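Local coordinates for protein cellulase (PDB 4W7W) that probably hydrolyses beta-1,4-glucosidic bonds of cellulose as a glycoside hydrolase family 5 cellulase with an (alpha/beta)8-barrel fold, at residues G81-A86 and A131-R136; L71-Q76 and A113-K118; K23-N28 and G62-R67. One frame throughout, in Å; residues are numbered along the deposited sequence. Where two conformers were deposited one is given.

How the contacts relate
Along the chain, contact 3 (23-28 with 62-67) closes first; it is the pairing of the first two strands of the eight-stranded barrel, through the beta-alpha-beta unit 24-29, 52-60, 65-70. Strand 65-70 then runs on into helix 72-75, where contact 2 (71-76 with 113-118) opens, on the opposite side of the chain's centre and with its own centre about 25 Å away. Contact 1 (81-86 with 131-136) is only about 11 Å, centre to centre, from contact 2, and their segments alternate along the chain. Q76 NE2 to G81 O and D84 N to V75 O tie the two together. One contact thus builds the barrel wall beside the sugar site; the other two fasten its peripheral loops and helices.

Contact 1: G81-A86 and A131-R136; sequences GPLDQA and ADLWRR
On the outer layer of the (alpha/beta)8 barrel, the loop leading into helix 85-100 leans against helix 127-141, and R136 of that helix carries most of the contact. Its guanidinium lies with one face against the backbone of G81 and P82: G81 O sits 3.0 Å from R136 NE but above the plane, over the centre of the group, so the N-H bonds point past it and no hydrogen bond results. R136 NH1 comes within 3.6 Å of P82 CA on this same face, while R135 NH2 covers the opposite one.

The group's orientation is set by D132, one helical turn back, and by N80 O. R136 NE reaches D132 OD2 at 2.8 Å, in the guanidinium plane, and D132 OD1 takes R135 NH2, making a three-residue salt-bridge network. R136 NH2 bonds N80 O, and Q76 NE2 donates to G81 O and D132 OD2.

Nearer the helix backbone, L83 slides past the aliphatic part of R136, the two side chains running in opposite directions. CG of L83 turns beside its backbone N (chi1 -60°), bringing it 4.0 Å from R136 CB, and L83 CD2 meets L133 CD2 at 4.2 Å.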
ATOM      1  N   GLY A  81      14.697 -16.611   8.005  1.00 11.10           N
ATOM      2  CA  GLY A  81      14.215 -17.964   8.187  1.00 11.07           C
ATOM      3  C   GLY A  81      13.037 -18.320   7.302  1.00  9.34           C
ATOM      4  O   GLY A  81      12.561 -17.509   6.519  1.00  9.21           O
ATOM      5  N   PRO A  82      12.541 -19.545   7.444  1.00  9.58           N
ATOM      6  CA  PRO A  82      11.445 -19.998   6.611  1.00  9.78           C
ATOM      7  C   PRO A  82      10.168 -19.209   6.836  1.00  9.15           C
ATOM      8  O   PRO A  82       9.932 -18.670   7.918  1.00  9.88           O
ATOM      9  CB  PRO A  82      11.237 -21.456   7.037  1.00 11.45           C
ATOM     10  CG  PRO A  82      11.830 -21.539   8.395  1.00 15.31           C
ATOM     11  CD  PRO A  82      12.987 -20.584   8.392  1.00 11.89           C
ATOM     12  N   LEU A  83       9.338 -19.158   5.808  1.00  8.54           N
ATOM     13  CA  LEU A  83       8.024 -18.549   5.960  1.00  8.61           C
ATOM     14  C   LEU A  83       7.145 -19.428   6.843  1.00  8.27           C
ATOM     15  O   LEU A  83       7.239 -20.655   6.829  1.00 10.51           O
ATOM     16  CB  LEU A  83       7.358 -18.376   4.613  1.00  9.21           C
ATOM     17  CG  LEU A  83       8.098 -17.485   3.608  1.00 10.13           C
ATOM     18  CD1 LEU A  83       7.287 -17.421   2.318  1.00 12.31           C
ATOM     19  CD2 LEU A  83       8.387 -16.101   4.171  1.00 10.45           C
ATOM     20  N   ASP A  84       6.279 -18.788   7.609  1.00  8.06           N
ATOM     21  CA  ASP A  84       5.298 -19.486   8.418  1.00  7.65           C
ATOM     22  C   ASP A  84       4.209 -20.021   7.488  1.00  7.74           C
ATOM     23  O   ASP A  84       3.553 -19.255   6.777  1.00  8.10           O
ATOM     24  CB  ASP A  84       4.704 -18.540   9.443  1.00  8.17           C
ATOM     25  CG  ASP A  84       3.701 -19.216  10.335  1.00  8.52           C
ATOM     26  OD1 ASP A  84       4.128 -19.752  11.368  1.00 10.61           O
ATOM     27  OD2 ASP A  84       2.496 -19.214  10.026  1.00  9.71           O
ATOM     28  N   GLN A  85       4.014 -21.335   7.500  1.00  8.94           N
ATOM     29  CA  GLN A  85       3.112 -21.947   6.529  1.00  9.47           C
ATOM     30  C   GLN A  85       1.654 -21.594   6.775  1.00  8.88           C
ATOM     31  O   GLN A  85       0.893 -21.430   5.828  1.00  9.06           O
ATOM     32  CB  GLN A  85       3.313 -23.455   6.470  1.00 10.57           C
ATOM     33  CG  GLN A  85       4.686 -23.842   5.958  1.00 12.36           C
ATOM     34  CD  GLN A  85       4.997 -23.277   4.592  1.00 13.30           C
ATOM     35  OE1 GLN A  85       5.933 -22.475   4.431  1.00 19.77           O
ATOM     36  NE2 GLN A  85       4.199 -23.637   3.614  1.00 15.41           N
ATOM     37  N   ALA A  86       1.254 -21.455   8.030  1.00  8.91           N
ATOM     38  CA  ALA A  86      -0.129 -21.052   8.310  1.00  9.26           C
ATOM     39  C   ALA A  86      -0.388 -19.646   7.794  1.00  7.88           C
ATOM     40  O   ALA A  86      -1.431 -19.397   7.191  1.00  7.85           O
ATOM     41  CB  ALA A  86      -0.441 -21.136   9.793  1.00 10.14           C
ATOM     42  N   ALA A 131      15.424  -8.241   1.847  1.00  7.32           N
ATOM     43  CA  ALA A 131      15.607  -8.898   0.550  1.00  7.71           C
ATOM     44  C   ALA A 131      15.306 -10.398   0.662  1.00  7.42           C
ATOM     45  O   ALA A 131      14.742 -10.986  -0.251  1.00  8.12           O
ATOM     46  CB  ALA A 131      16.996  -8.631  -0.008  1.00  7.88           C
ATOM     47  N   ASP A 132      15.700 -11.021   1.770  1.00  7.18           N
ATOM     48  CA  ASP A 132      15.403 -12.436   1.972  1.00  7.49           C
ATOM     49  C   ASP A 132      13.903 -12.694   2.065  1.00  7.59           C
ATOM     50  O   ASP A 132      13.381 -13.643   1.463  1.00  7.63           O
ATOM     51  CB  ASP A 132      16.111 -12.982   3.212  1.00  8.54           C
ATOM     52  CG  ASP A 132      15.831 -14.451   3.420  1.00  9.13           C
ATOM     53  OD1 ASP A 132      16.463 -15.274   2.709  1.00 11.18           O
ATOM     54  OD2 ASP A 132      15.000 -14.795   4.274  1.00  9.52           O
ATOM     55  N   LEU A 133      13.201 -11.848   2.814  1.00  6.59           N
ATOM     56  CA  LEU A 133      11.757 -11.949   2.909  1.00  6.54           C
ATOM     57  C   LEU A 133      11.146 -11.929   1.505  1.00  6.12           C
ATOM     58  O   LEU A 133      10.339 -12.796   1.146  1.00  6.86           O
ATOM     59  CB  LEU A 133      11.225 -10.811   3.779  1.00  6.39           C
ATOM     60  CG  LEU A 133       9.711 -10.654   3.954  1.00  6.73           C
ATOM     61  CD1 LEU A 133       9.009 -10.062   2.737  1.00  6.76           C
ATOM     62  CD2 LEU A 133       9.059 -11.963   4.389  1.00  7.34           C
ATOM     63  N   TRP A 134      11.533 -10.933   0.704  1.00  6.14           N
ATOM     64  CA  TRP A 134      10.926 -10.795  -0.603  1.00  6.43           C
ATOM     65  C   TRP A 134      11.368 -11.841  -1.601  1.00  6.15           C
ATOM     66  O   TRP A 134      10.604 -12.212  -2.475  1.00  6.60           O
ATOM     67  CB  TRP A 134      11.093  -9.361  -1.132  1.00  6.27           C
ATOM     68  CG  TRP A 134      10.033  -8.449  -0.585  1.00  5.82           C
ATOM     69  CD1 TRP A 134      10.175  -7.453   0.325  1.00  5.92           C
ATOM     70  CD2 TRP A 134       8.637  -8.561  -0.853  1.00  5.71           C
ATOM     71  NE1 TRP A 134       8.951  -6.911   0.623  1.00  5.78           N
ATOM     72  CE2 TRP A 134       7.990  -7.582  -0.089  1.00  5.49           C
ATOM     73  CE3 TRP A 134       7.872  -9.391  -1.674  1.00  6.26           C
ATOM     74  CZ2 TRP A 134       6.615  -7.404  -0.126  1.00  5.91           C
ATOM     75  CZ3 TRP A 134       6.507  -9.222  -1.702  1.00  6.62           C
ATOM     76  CH2 TRP A 134       5.885  -8.243  -0.946  1.00  6.83           C
ATOM     77  N   ARG A 135      12.598 -12.342  -1.483  1.00  6.35           N
ATOM     78  CA  ARG A 135      13.002 -13.518  -2.254  1.00  6.20           C
ATOM     79  C   ARG A 135      12.012 -14.665  -2.021  1.00  6.64           C
ATOM     80  O   ARG A 135      11.520 -15.297  -2.966  1.00  6.79           O
ATOM     81  CB  ARG A 135      14.408 -13.963  -1.861  1.00  6.50           C
ATOM     82  CG  ARG A 135      14.868 -15.254  -2.524  1.00  7.41           C
ATOM     83  CD  ARG A 135      16.256 -15.693  -2.067  1.00  8.40           C
ATOM     84  NE  ARG A 135      16.234 -16.123  -0.678  1.00  9.16           N
ATOM     85  CZ  ARG A 135      15.867 -17.330  -0.263  1.00  9.49           C
ATOM     86  NH1 ARG A 135      15.515 -18.257  -1.136  1.00 10.00           N
ATOM     87  NH2 ARG A 135      15.825 -17.585   1.043  1.00 11.09           N
ATOM     88  N   ARG A 136      11.734 -14.918  -0.756  1.00  6.83           N
ATOM     89  CA  ARG A 136      10.865 -16.029  -0.391  1.00  7.23           C
ATOM     90  C   ARG A 136       9.439 -15.811  -0.886  1.00  6.97           C
ATOM     91  O   ARG A 136       8.822 -16.739  -1.409  1.00  7.98           O
ATOM     92  CB  ARG A 136      10.910 -16.241   1.106  1.00  7.52           C
ATOM     93  CG  ARG A 136      12.255 -16.727   1.604  1.00  8.08           C
ATOM     94  CD  ARG A 136      12.296 -16.759   3.107  1.00  8.74           C
ATOM     95  NE  ARG A 136      13.583 -17.149   3.680  1.00  9.05           N
ATOM     96  CZ  ARG A 136      13.945 -18.403   3.896  1.00  9.63           C
ATOM     97  NH1 ARG A 136      13.191 -19.399   3.469  1.00 10.46           N
ATOM     98  NH2 ARG A 136      15.094 -18.661   4.490  1.00 12.80           N
TER

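Contact 2: L71-Q76 and A113-K118; sequences LWERVQ and ATYSGK
The indole of W72 takes the edge of the Y115 ring on one face, a T-shaped pair with planes 73° apart and Y115 CD2 3.5 Å from W72 CD2. Y115 CB rests over the six-membered ring of W72 as a CH-pi contact. At the indole edge, in plane, NE1 donates to Q76 OE1, which fixes how the ring is turned; Q76 NE2 bonds G81 O and D132 OD2, holding the amide that receives the indole. The Y115 ring carries E73 CG over one face, 4.0 Å from its centroid, with W72 and Q76 O at its edge. Its hydroxyl ends the reach: Y115 OH donates to Q76 O at 2.7 Å, in the carbonyl plane and on a lone pair.

E73 supplies the other polar link. Its chi1 (-61°) puts CG beside the backbone N and over the tyrosine ring, and the bend at chi2 (88°) turns the carboxylate to the type I' turn of Y115 to K118. There S116 N gives a fairly straight bond of 2.7 Å to E73 OE2, on the anti lone pair. A water donates to this oxygen and to T114 OG1 and accepts from G117 N, so the carboxylate holds the turn directly and through solvent. N111 braces both partners, its ND2 bonding E73 OE1 and its O bonding T114 OG1.

Short helix 72-75, following barrel strand 65-70, is thereby fastened to the hairpin of strands 114-115 and 118-119 beyond strand 104-109. On the helix 127-141 side, L133 packs on W72, V75 and Q76, and V75 touches I91 of helix 85-100.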
ATOM      1  N   LEU A  71       1.784  -8.680   8.452  1.00  5.96           N
ATOM      2  CA  LEU A  71       3.031  -8.383   9.167  1.00  6.36           C
ATOM      3  C   LEU A  71       4.176  -9.292   8.795  1.00  6.02           C
ATOM      4  O   LEU A  71       4.054 -10.535   8.736  1.00  6.24           O
ATOM      5  CB  LEU A  71       2.863  -8.498  10.670  1.00  6.89           C
ATOM      6  CG  LEU A  71       1.829  -7.564  11.287  1.00  7.77           C
ATOM      7  CD1 LEU A  71       1.902  -7.684  12.792  1.00  8.53           C
ATOM      8  CD2 LEU A  71       2.058  -6.124  10.844  1.00  8.67           C
ATOM      9  N   TRP A  72       5.331  -8.666   8.594  1.00  6.03           N
ATOM     10  CA  TRP A  72       6.583  -9.376   8.395  1.00  6.28           C
ATOM     11  C   TRP A  72       6.808 -10.411   9.496  1.00  6.63           C
ATOM     12  O   TRP A  72       7.163 -11.553   9.231  1.00  6.98           O
ATOM     13  CB  TRP A  72       7.706  -8.333   8.342  1.00  6.21           C
ATOM     14  CG  TRP A  72       9.045  -8.820   7.910  1.00  6.22           C
ATOM     15  CD1 TRP A  72       9.436 -10.101   7.633  1.00  6.83           C
ATOM     16  CD2 TRP A  72      10.200  -7.998   7.746  1.00  6.40           C
ATOM     17  NE1 TRP A  72      10.773 -10.121   7.317  1.00  7.38           N
ATOM     18  CE2 TRP A  72      11.261  -8.842   7.364  1.00  7.27           C
ATOM     19  CE3 TRP A  72      10.438  -6.628   7.900  1.00  6.83           C
ATOM     20  CZ2 TRP A  72      12.546  -8.358   7.140  1.00  7.58           C
ATOM     21  CZ3 TRP A  72      11.716  -6.149   7.700  1.00  7.77           C
ATOM     22  CH2 TRP A  72      12.752  -7.013   7.317  1.00  7.90           C
ATOM     23  N   GLU A  73       6.567 -10.019  10.743  1.00  6.44           N
ATOM     24  CA  GLU A  73       6.816 -10.897  11.877  1.00  7.38           C
ATOM     25  C   GLU A  73       5.910 -12.113  11.903  1.00  7.04           C
ATOM     26  O   GLU A  73       6.271 -13.137  12.497  1.00  7.96           O
ATOM     27  CB  GLU A  73       6.641 -10.137  13.182  1.00  8.30           C
ATOM     28  CG  GLU A  73       7.582  -8.954  13.362  1.00  9.53           C
ATOM     29  CD  GLU A  73       7.075  -7.634  12.791  1.00  9.72           C
ATOM     30  OE1 GLU A  73       6.108  -7.603  12.000  1.00  8.19           O
ATOM     31  OE2 GLU A  73       7.692  -6.593  13.104  1.00 11.78           O
ATOM     32  N   ARG A  74       4.717 -11.994  11.300  1.00  6.59           N
ATOM     33  CA  ARG A  74       3.774 -13.099  11.266  1.00  6.36           C
ATOM     34  C   ARG A  74       4.028 -14.035  10.092  1.00  6.42           C
ATOM     35  O   ARG A  74       3.801 -15.246  10.232  1.00  7.62           O
ATOM     36  CB  ARG A  74       2.330 -12.583  11.271  1.00  6.68           C
ATOM     37  CG  ARG A  74       1.984 -11.920  12.590  1.00  7.04           C
ATOM     38  CD  ARG A  74       0.550 -11.410  12.672  1.00  7.54           C
ATOM     39  NE  ARG A  74       0.300 -10.904  14.019  1.00  7.39           N
ATOM     40  CZ  ARG A  74      -0.441  -9.847  14.333  1.00  7.55           C
ATOM     41  NH1 ARG A  74      -1.110  -9.162  13.418  1.00  7.18           N
ATOM     42  NH2 ARG A  74      -0.516  -9.479  15.606  1.00  8.98           N
ATOM     43  N   VAL A  75       4.525 -13.515   8.961  1.00  6.41           N
ATOM     44  CA  VAL A  75       4.826 -14.391   7.840  1.00  6.69           C
ATOM     45  C   VAL A  75       6.227 -14.987   7.916  1.00  6.78           C
ATOM     46  O   VAL A  75       6.488 -16.021   7.305  1.00  7.18           O
ATOM     47  CB  VAL A  75       4.583 -13.667   6.495  1.00  7.56           C
ATOM     48  CG1 VAL A  75       5.739 -12.766   6.107  1.00  7.53           C
ATOM     49  CG2 VAL A  75       4.268 -14.660   5.391  1.00  8.37           C
ATOM     50  N   GLN A  76       7.130 -14.338   8.650  1.00  6.68           N
ATOM     51  CA  GLN A  76       8.526 -14.797   8.768  1.00  7.13           C
ATOM     52  C   GLN A  76       8.969 -14.573  10.194  1.00  7.47           C
ATOM     53  O   GLN A  76       9.548 -13.536  10.500  1.00  8.02           O
ATOM     54  CB  GLN A  76       9.448 -14.073   7.777  1.00  7.00           C
ATOM     55  CG  GLN A  76      10.809 -14.735   7.671  1.00  7.06           C
ATOM     56  CD  GLN A  76      11.784 -13.987   6.765  1.00  7.52           C
ATOM     57  OE1 GLN A  76      11.752 -12.756   6.667  1.00  8.16           O
ATOM     58  NE2 GLN A  76      12.647 -14.715   6.092  1.00  8.16           N
ATOM     59  N   ALA A 113       9.324  -0.098   7.794  1.00  6.91           N
ATOM     60  CA  ALA A 113      10.759  -0.358   7.790  1.00  7.63           C
ATOM     61  C   ALA A 113      11.287  -0.834   9.142  1.00  7.91           C
ATOM     62  O   ALA A 113      12.434  -0.566   9.506  1.00  9.08           O
ATOM     63  CB  ALA A 113      11.536   0.849   7.265  1.00  7.56           C
ATOM     64  N   THR A 114      10.459  -1.611   9.836  1.00  7.94           N
ATOM     65  CA  THR A 114      10.857  -2.215  11.109  1.00  8.69           C
ATOM     66  C   THR A 114      10.529  -3.700  11.156  1.00  9.05           C
ATOM     67  O   THR A 114       9.617  -4.172  10.470  1.00  9.53           O
ATOM     68  CB  THR A 114      10.176  -1.544  12.320  1.00 10.37           C
ATOM     69  OG1 THR A 114       8.771  -1.855  12.328  1.00 11.65           O
ATOM     70  CG2 THR A 114      10.394  -0.066  12.330  1.00 11.30           C
ATOM     71  N   TYR A 115      11.283  -4.419  11.990  1.00 10.03           N
ATOM     72  CA  TYR A 115      10.968  -5.800  12.344  1.00  9.79           C
ATOM     73  C   TYR A 115      11.099  -5.888  13.861  1.00 11.11           C
ATOM     74  O   TYR A 115      12.157  -5.553  14.423  1.00 12.05           O
ATOM     75  CB  TYR A 115      11.922  -6.772  11.673  1.00 10.10           C
ATOM     76  CG  TYR A 115      11.583  -8.222  11.911  1.00 10.05           C
ATOM     77  CD1 TYR A 115      12.095  -8.907  13.008  1.00 11.84           C
ATOM     78  CD2 TYR A 115      10.784  -8.931  11.022  1.00  9.36           C
ATOM     79  CE1 TYR A 115      11.814 -10.246  13.225  1.00 12.89           C
ATOM     80  CE2 TYR A 115      10.499 -10.272  11.220  1.00  9.01           C
ATOM     81  CZ  TYR A 115      11.015 -10.922  12.324  1.00 10.26           C
ATOM     82  OH  TYR A 115      10.749 -12.256  12.561  1.00 11.67           O
ATOM     83  N   SER A 116      10.017  -6.321  14.510  1.00 12.99           N
ATOM     84  CA  SER A 116       9.905  -6.352  15.964  1.00 15.21           C
ATOM     85  C   SER A 116      10.402  -5.058  16.570  1.00 16.39           C
ATOM     86  O   SER A 116      11.170  -5.054  17.536  1.00 20.48           O
ATOM     87  CB  SER A 116      10.627  -7.573  16.528  1.00 17.56           C
ATOM     88  OG  SER A 116       9.867  -8.722  16.218  1.00 21.06           O
ATOM     89  N   GLY A 117       9.964  -3.953  15.971  1.00 15.28           N
ATOM     90  CA  GLY A 117      10.225  -2.636  16.512  1.00 17.94           C
ATOM     91  C   GLY A 117      11.594  -2.050  16.252  1.00 17.43           C
ATOM     92  O   GLY A 117      11.862  -0.946  16.700  1.00 21.61           O
ATOM     93  N   LYS A 118      12.461  -2.762  15.533  1.00 14.09           N
ATOM     94  CA  LYS A 118      13.824  -2.293  15.237  1.00 13.80           C
ATOM     95  C   LYS A 118      13.906  -1.926  13.766  1.00 11.78           C
ATOM     96  O   LYS A 118      13.380  -2.626  12.910  1.00 11.26           O
ATOM     97  CB  LYS A 118      14.867  -3.382  15.534  1.00 16.72           C
ATOM     98  CG  LYS A 118      14.796  -3.980  16.929  1.00 21.25           C
ATOM     99  CD  LYS A 118      15.095  -2.977  18.025  1.00 26.13           C
ATOM    100  CE  LYS A 118      15.243  -3.684  19.368  1.00 31.96           C
ATOM    101  NZ  LYS A 118      15.214  -2.717  20.496  1.00 44.08           N
TER
HETATM  102  O   HOH W   1       7.947  -3.966  13.840  1.00 13.59           O

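Contact 3: K23-N28 and G62-R67; sequences KYVGVN and GMNTIR
N28 lies alongside R67, both side chains pointing the same way off the sheet, and its OD1 overlaps the arginine's aliphatic chain, 3.1 Å from R67 CG, before accepting from R67 NH1 at 2.8 Å. OD1 lies close to the guanidinium plane of R67, and the amide stands almost perpendicular to it, at 85°. R67 starts with CG opposite its backbone N (chi1 -177°) and runs extended to NE, carrying the group toward salt bridges with E222 and E266; N153 OD1 takes NH2 as well. Together with N28 OD1 these fix the guanidinium's position; N28 ND2 bonds G265 O and W298 O, so the amide gripping R67 is itself held. R67's side chain is about 8 Å from a bound glucose unit.

Between the strands, the backbones pair in parallel, G26 with T65, V27 with I66 and N28 with R67. V27 N donates to T65 O, and R67 N to V27 O at 2.9 Å. With no side chain at G26, its CA can come 3.1 Å from T65 O in a CA-H...O contact; a CB would point at that oxygen.

Where the pairing begins, the N64 amide replaces backbone. Its ND2 donates to K23 O at 2.9 Å, in the carbonyl plane, and its OD1 accepts from V25 N and, from above the carbonyl plane, from T65 OG1. V25 O receives two weak bonds, from N64 N and T65 N. On the face carrying V27 and I66, V27 CG2 touches I66 CD1.

That apolar face lies against helix 52-60, through F58 and F55, the crossover of the beta-alpha-beta unit. Strand 293-301 flanks strand 24-29 on its other edge, closing the barrel, and strand 104-109 flanks strand 65-70.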
ATOM      1  N   LYS A  23      -5.737   1.747 -14.228  1.00  8.25           N
ATOM      2  CA  LYS A  23      -5.630   0.298 -14.324  1.00  8.16           C
ATOM      3  C   LYS A  23      -6.090  -0.427 -13.067  1.00  7.82           C
ATOM      4  O   LYS A  23      -6.750  -1.446 -13.168  1.00  9.34           O
ATOM      5  CB  LYS A  23      -4.196  -0.089 -14.644  1.00  9.13           C
ATOM      6  CG  LYS A  23      -4.008  -1.576 -14.835  1.00 11.83           C
ATOM      7  CD  LYS A  23      -2.677  -1.943 -15.451  1.00 14.72           C
ATOM      8  CE  LYS A  23      -2.584  -3.441 -15.673  1.00 19.42           C
ATOM      9  NZ  LYS A  23      -1.272  -3.870 -16.223  1.00 25.56           N
ATOM     10  N   TYR A  24      -5.747   0.098 -11.904  1.00  7.18           N
ATOM     11  CA  TYR A  24      -6.024  -0.546 -10.626  1.00  7.50           C
ATOM     12  C   TYR A  24      -6.789   0.413  -9.735  1.00  7.70           C
ATOM     13  O   TYR A  24      -6.317   1.514  -9.449  1.00  9.93           O
ATOM     14  CB  TYR A  24      -4.724  -0.892  -9.919  1.00  8.16           C
ATOM     15  CG  TYR A  24      -3.763  -1.746 -10.693  1.00  8.12           C
ATOM     16  CD1 TYR A  24      -3.984  -3.105 -10.864  1.00  8.48           C
ATOM     17  CD2 TYR A  24      -2.602  -1.206 -11.219  1.00  9.54           C
ATOM     18  CE1 TYR A  24      -3.094  -3.901 -11.558  1.00  9.06           C
ATOM     19  CE2 TYR A  24      -1.694  -1.998 -11.900  1.00 10.12           C
ATOM     20  CZ  TYR A  24      -1.948  -3.346 -12.068  1.00  9.66           C
ATOM     21  OH  TYR A  24      -1.063  -4.158 -12.732  1.00 11.96           O
ATOM     22  N   VAL A  25      -7.968   0.014  -9.295  1.00  6.90           N
ATOM     23  CA  VAL A  25      -8.711   0.797  -8.317  1.00  7.38           C
ATOM     24  C   VAL A  25      -9.295  -0.148  -7.277  1.00  6.03           C
ATOM     25  O   VAL A  25      -9.825  -1.223  -7.585  1.00  6.48           O
ATOM     26  CB  VAL A  25      -9.825   1.664  -8.957  1.00  9.20           C
ATOM     27  CG1 VAL A  25      -9.251   2.691  -9.910  1.00 10.73           C
ATOM     28  CG2 VAL A  25     -10.873   0.829  -9.648  1.00 10.33           C
ATOM     29  N   GLY A  26      -9.218   0.247  -6.028  1.00  5.97           N
ATOM     30  CA  GLY A  26      -9.760  -0.580  -4.981  1.00  6.24           C
ATOM     31  C   GLY A  26      -9.529  -0.077  -3.592  1.00  5.26           C
ATOM     32  O   GLY A  26      -9.487   1.135  -3.328  1.00  5.38           O
ATOM     33  N   VAL A  27      -9.428  -1.034  -2.677  1.00  5.42           N
ATOM     34  CA  VAL A  27      -9.377  -0.748  -1.257  1.00  5.22           C
ATOM     35  C   VAL A  27      -8.349  -1.608  -0.549  1.00  4.94           C
ATOM     36  O   VAL A  27      -7.994  -2.692  -1.008  1.00  5.44           O
ATOM     37  CB  VAL A  27     -10.762  -0.940  -0.573  1.00  5.96           C
ATOM     38  CG1 VAL A  27     -11.835  -0.053  -1.172  1.00  7.20           C
ATOM     39  CG2 VAL A  27     -11.205  -2.387  -0.587  1.00  6.27           C
ATOM     40  N   ASN A  28      -7.906  -1.098   0.595  1.00  5.15           N
ATOM     41  CA  ASN A  28      -7.179  -1.887   1.585  1.00  5.11           C
ATOM     42  C   ASN A  28      -8.177  -2.711   2.391  1.00  5.29           C
ATOM     43  O   ASN A  28      -9.159  -2.160   2.910  1.00  6.27           O
ATOM     44  CB  ASN A  28      -6.427  -0.977   2.557  1.00  5.22           C
ATOM     45  CG  ASN A  28      -5.178  -0.397   1.967  1.00  5.13           C
ATOM     46  OD1 ASN A  28      -4.100  -0.952   2.162  1.00  5.63           O
ATOM     47  ND2 ASN A  28      -5.290   0.729   1.248  1.00  5.27           N
ATOM     48  N   GLY A  62     -17.064  -2.380  -8.555  1.00 12.24           N
ATOM     49  CA  GLY A  62     -16.177  -2.041  -9.664  1.00 12.58           C
ATOM     50  C   GLY A  62     -14.708  -2.069  -9.315  1.00 12.01           C
ATOM     51  O   GLY A  62     -13.875  -1.717 -10.142  1.00 16.03           O
ATOM     52  N   MET A  63     -14.378  -2.512  -8.121  0.50  9.88           N
ATOM     53  CA  MET A  63     -13.000  -2.456  -7.721  0.50  8.95           C
ATOM     54  C   MET A  63     -12.268  -3.723  -8.045  0.50  8.06           C
ATOM     55  O   MET A  63     -12.680  -4.822  -7.652  0.50  9.76           O
ATOM     56  CB  MET A  63     -12.933  -2.131  -6.274  0.50  9.33           C
ATOM     57  CG  MET A  63     -13.398  -0.715  -6.095  0.50  8.87           C
ATOM     58  SD  MET A  63     -13.532  -0.421  -4.364  0.50  9.34           S
ATOM     59  CE  MET A  63     -13.749   1.354  -4.370  0.50 12.93           C
ATOM     60  N   ASN A  64     -11.178  -3.560  -8.782  1.00  7.51           N
ATOM     61  CA  ASN A  64     -10.407  -4.692  -9.262  1.00  7.16           C
ATOM     62  C   ASN A  64      -9.130  -4.926  -8.504  1.00  6.20           C
ATOM     63  O   ASN A  64      -8.350  -5.772  -8.909  1.00  7.16           O
ATOM     64  CB  ASN A  64     -10.106  -4.552 -10.758  1.00  7.89           C
ATOM     65  CG  ASN A  64      -9.051  -3.513 -11.047  1.00  7.75           C
ATOM     66  OD1 ASN A  64      -8.715  -2.708 -10.177  1.00  6.98           O
ATOM     67  ND2 ASN A  64      -8.504  -3.547 -12.247  1.00 10.59           N
ATOM     68  N   THR A  65      -8.902  -4.211  -7.394  1.00  5.88           N
ATOM     69  CA  THR A  65      -7.634  -4.315  -6.680  1.00  5.94           C
ATOM     70  C   THR A  65      -7.877  -4.291  -5.185  1.00  5.31           C
ATOM     71  O   THR A  65      -8.615  -3.447  -4.680  1.00  6.12           O
ATOM     72  CB  THR A  65      -6.688  -3.165  -7.069  1.00  6.29           C
ATOM     73  OG1 THR A  65      -6.473  -3.197  -8.482  1.00  7.09           O
ATOM     74  CG2 THR A  65      -5.334  -3.292  -6.404  1.00  6.20           C
ATOM     75  N   ILE A  66      -7.229  -5.216  -4.492  1.00  5.20           N
ATOM     76  CA  ILE A  66      -7.249  -5.264  -3.038  1.00  5.07           C
ATOM     77  C   ILE A  66      -5.817  -5.152  -2.531  1.00  4.87           C
ATOM     78  O   ILE A  66      -4.947  -5.925  -2.959  1.00  5.65           O
ATOM     79  CB  ILE A  66      -7.856  -6.582  -2.549  1.00  5.80           C
ATOM     80  CG1 ILE A  66      -9.322  -6.712  -2.982  1.00  6.63           C
ATOM     81  CG2 ILE A  66      -7.691  -6.726  -1.041  1.00  6.42           C
ATOM     82  CD1 ILE A  66     -10.263  -5.664  -2.456  1.00  6.72           C
ATOM     83  N   ARG A  67      -5.574  -4.184  -1.651  1.00  4.88           N
ATOM     84  CA  ARG A  67      -4.307  -4.129  -0.921  1.00  4.62           C
ATOM     85  C   ARG A  67      -4.500  -4.855   0.407  1.00  4.77           C
ATOM     86  O   ARG A  67      -5.465  -4.577   1.122  1.00  5.08           O
ATOM     87  CB  ARG A  67      -3.842  -2.676  -0.736  1.00  4.70           C
ATOM     88  CG  ARG A  67      -2.494  -2.537  -0.035  1.00  4.72           C
ATOM     89  CD  ARG A  67      -1.953  -1.137  -0.210  1.00  4.95           C
ATOM     90  NE  ARG A  67      -0.657  -0.872   0.400  1.00  5.10           N
ATOM     91  CZ  ARG A  67      -0.459  -0.252   1.559  1.00  4.81           C
ATOM     92  NH1 ARG A  67      -1.454   0.045   2.378  1.00  5.16           N
ATOM     93  NH2 ARG A  67       0.766   0.096   1.896  1.00  5.24           N
TER